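PDB 4OPM: lipase from Acinetobacter baumannii, which probably hydrolyses ester bonds of lipids such as triacylglycerols, as a putative lipase of the alpha/beta hydrolase fold. Local coordinates for residues D224-A227 with V228-T232. Sequence-based numbering, arbitrary orientation.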
ATOM      1  N   ASP A 224     -12.530   8.066  17.770  1.00 24.20           N
ATOM      2  CA  ASP A 224     -13.989   7.857  17.807  1.00 24.02           C
ATOM      3  C   ASP A 224     -14.550   7.729  16.379  1.00 26.40           C
ATOM      4  O   ASP A 224     -15.326   6.817  16.107  1.00 26.57           O
ATOM      5  CB  ASP A 224     -14.704   8.993  18.555  1.00 26.45           C
ATOM      6  CG  ASP A 224     -14.748   8.843  20.064  1.00 35.03           C
ATOM      7  OD1 ASP A 224     -14.334   7.777  20.572  1.00 33.09           O
ATOM      8  OD2 ASP A 224     -15.209   9.788  20.742  1.00 41.11           O
ATOM      9  N   SER A 225     -14.109   8.616  15.464  1.00 22.87           N
ATOM     10  CA  SER A 225     -14.510   8.595  14.046  1.00 23.03           C
ATOM     11  C   SER A 225     -14.082   7.290  13.389  1.00 25.76           C
ATOM     12  O   SER A 225     -14.845   6.687  12.627  1.00 25.26           O
ATOM     13  CB  SER A 225     -13.885   9.762  13.277  1.00 25.39           C
ATOM     14  OG  SER A 225     -13.904  10.982  13.996  1.00 25.76           O
ATOM     15  N   PHE A 226     -12.860   6.846  13.709  1.00 22.96           N
ATOM     16  CA  PHE A 226     -12.285   5.630  13.148  1.00 21.87           C
ATOM     17  C   PHE A 226     -13.058   4.400  13.625  1.00 26.87           C
ATOM     18  O   PHE A 226     -13.255   3.472  12.838  1.00 26.65           O
ATOM     19  CB  PHE A 226     -10.804   5.536  13.511  1.00 22.49           C
ATOM     20  CG  PHE A 226     -10.085   4.409  12.811  1.00 22.31           C
ATOM     21  CD1 PHE A 226      -9.796   4.484  11.454  1.00 24.02           C
ATOM     22  CD2 PHE A 226      -9.676   3.283  13.518  1.00 23.37           C
ATOM     23  CE1 PHE A 226      -9.135   3.436  10.809  1.00 23.40           C
ATOM     24  CE2 PHE A 226      -9.002   2.242  12.876  1.00 24.76           C
ATOM     25  CZ  PHE A 226      -8.742   2.324  11.524  1.00 22.28           C
ATOM     26  N   ALA A 227     -13.528   4.410  14.894  1.00 23.85           N
ATOM     27  CA  ALA A 227     -14.329   3.319  15.456  1.00 24.10           C
ATOM     28  C   ALA A 227     -15.687   3.234  14.742  1.00 29.31           C
ATOM     29  O   ALA A 227     -16.176   2.130  14.494  1.00 29.95           O
ATOM     30  CB  ALA A 227     -14.520   3.513  16.948  1.00 25.41           C
ATOM     31  N   VAL A 228     -16.262   4.394  14.361  1.00 26.02           N
ATOM     32  CA  VAL A 228     -17.536   4.455  13.631  1.00 26.88           C
ATOM     33  C   VAL A 228     -17.340   3.824  12.234  1.00 28.86           C
ATOM     34  O   VAL A 228     -18.156   3.002  11.811  1.00 29.12           O
ATOM     35  CB  VAL A 228     -18.107   5.903  13.571  1.00 32.13           C
ATOM     36  CG1 VAL A 228     -19.256   6.021  12.568  1.00 32.77           C
ATOM     37  CG2 VAL A 228     -18.555   6.374  14.955  1.00 32.96           C
ATOM     38  N   LEU A 229     -16.237   4.166  11.555  1.00 24.74           N
ATOM     39  CA  LEU A 229     -15.922   3.606  10.244  1.00 23.45           C
ATOM     40  C   LEU A 229     -15.728   2.071  10.327  1.00 25.81           C
ATOM     41  O   LEU A 229     -16.344   1.336   9.555  1.00 25.19           O
ATOM     42  CB  LEU A 229     -14.660   4.275   9.651  1.00 23.46           C
ATOM     43  CG  LEU A 229     -13.993   3.559   8.442  1.00 27.26           C
ATOM     44  CD1 LEU A 229     -14.894   3.600   7.201  1.00 28.05           C
ATOM     45  CD2 LEU A 229     -12.616   4.142   8.135  1.00 28.71           C
ATOM     46  N   THR A 230     -14.858   1.602  11.237  1.00 22.33           N
ATOM     47  CA  THR A 230     -14.525   0.172  11.355  1.00 21.61           C
ATOM     48  C   THR A 230     -15.729  -0.675  11.791  1.00 26.44           C
ATOM     49  O   THR A 230     -15.824  -1.829  11.373  1.00 25.42           O
ATOM     50  CB  THR A 230     -13.324  -0.064  12.267  1.00 24.53           C
ATOM     51  OG1 THR A 230     -13.581   0.507  13.550  1.00 23.39           O
ATOM     52  CG2 THR A 230     -12.033   0.495  11.683  1.00 24.71           C
ATOM     53  N   LYS A 231     -16.687  -0.084  12.543  1.00 25.38           N
ATOM     54  CA  LYS A 231     -17.917  -0.764  12.970  1.00 26.78           C
ATOM     55  C   LYS A 231     -18.741  -1.232  11.750  1.00 30.20           C
ATOM     56  O   LYS A 231     -19.413  -2.249  11.828  1.00 31.52           O
ATOM     57  CB  LYS A 231     -18.760   0.186  13.856  1.00 31.15           C
ATOM     58  CG  LYS A 231     -19.888  -0.487  14.623  1.00 49.96           C
ATOM     59  CD  LYS A 231     -20.629   0.499  15.514  1.00 64.00           C
ATOM     60  CE  LYS A 231     -21.777  -0.173  16.227  1.00 79.63           C
ATOM     61  NZ  LYS A 231     -22.612   0.800  16.980  1.00 91.51           N
ATOM     62  N   THR A 232     -18.659  -0.504  10.632  1.00 26.66           N
ATOM     63  CA  THR A 232     -19.413  -0.790   9.405  1.00 27.19           C
ATOM     64  C   THR A 232     -18.716  -1.839   8.497  1.00 30.37           C
ATOM     65  O   THR A 232     -19.304  -2.241   7.484  1.00 30.76           O
ATOM     66  CB  THR A 232     -19.658   0.517   8.607  1.00 35.69           C
ATOM     67  OG1 THR A 232     -18.440   0.977   8.015  1.00 33.08           O
ATOM     68  CG2 THR A 232     -20.297   1.623   9.443  1.00 38.17           C
TER
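F226 and T230, one turn apart on the short amphipathic helix 223-231 of this alpha/beta hydrolase fold, illustrate how i to i+4 neighbours pair side chains as well as backbone. The apolar part is a CH-pi contact: CG2 of T230 lies over one face of the F226 ring, 3.9 Å from its centroid, displaced toward the rim nearest CE2 and CZ. F226 CG anti to N (chi1 -172°) and T230 CG2 anti to the carbonyl carbon together bring the methyl over the ring. L229 approaches the same ring obliquely and more loosely, CD2 to CD1 of F226 at 4.4 Å. Beyond the helix, F149 meets this ring edge-to-face, while L256 and L259 pack against F226, joining helix 223-231 to helix 251-259.

The polar part is mostly backbone bonding. V228, L229 and K231 donate to the carbonyls of D224, S225 and A227, and the N of T230 reaches O of F226 at 2.9 Å, nearly straight at 168°. OD1 of D224 forms a salt bridge with R150. Further along the chain, O of L229 accepts two bonds from T232, from N at 3.1 Å and from OG1 at 2.6 Å, the hydroxyl lying in the carbonyl plane.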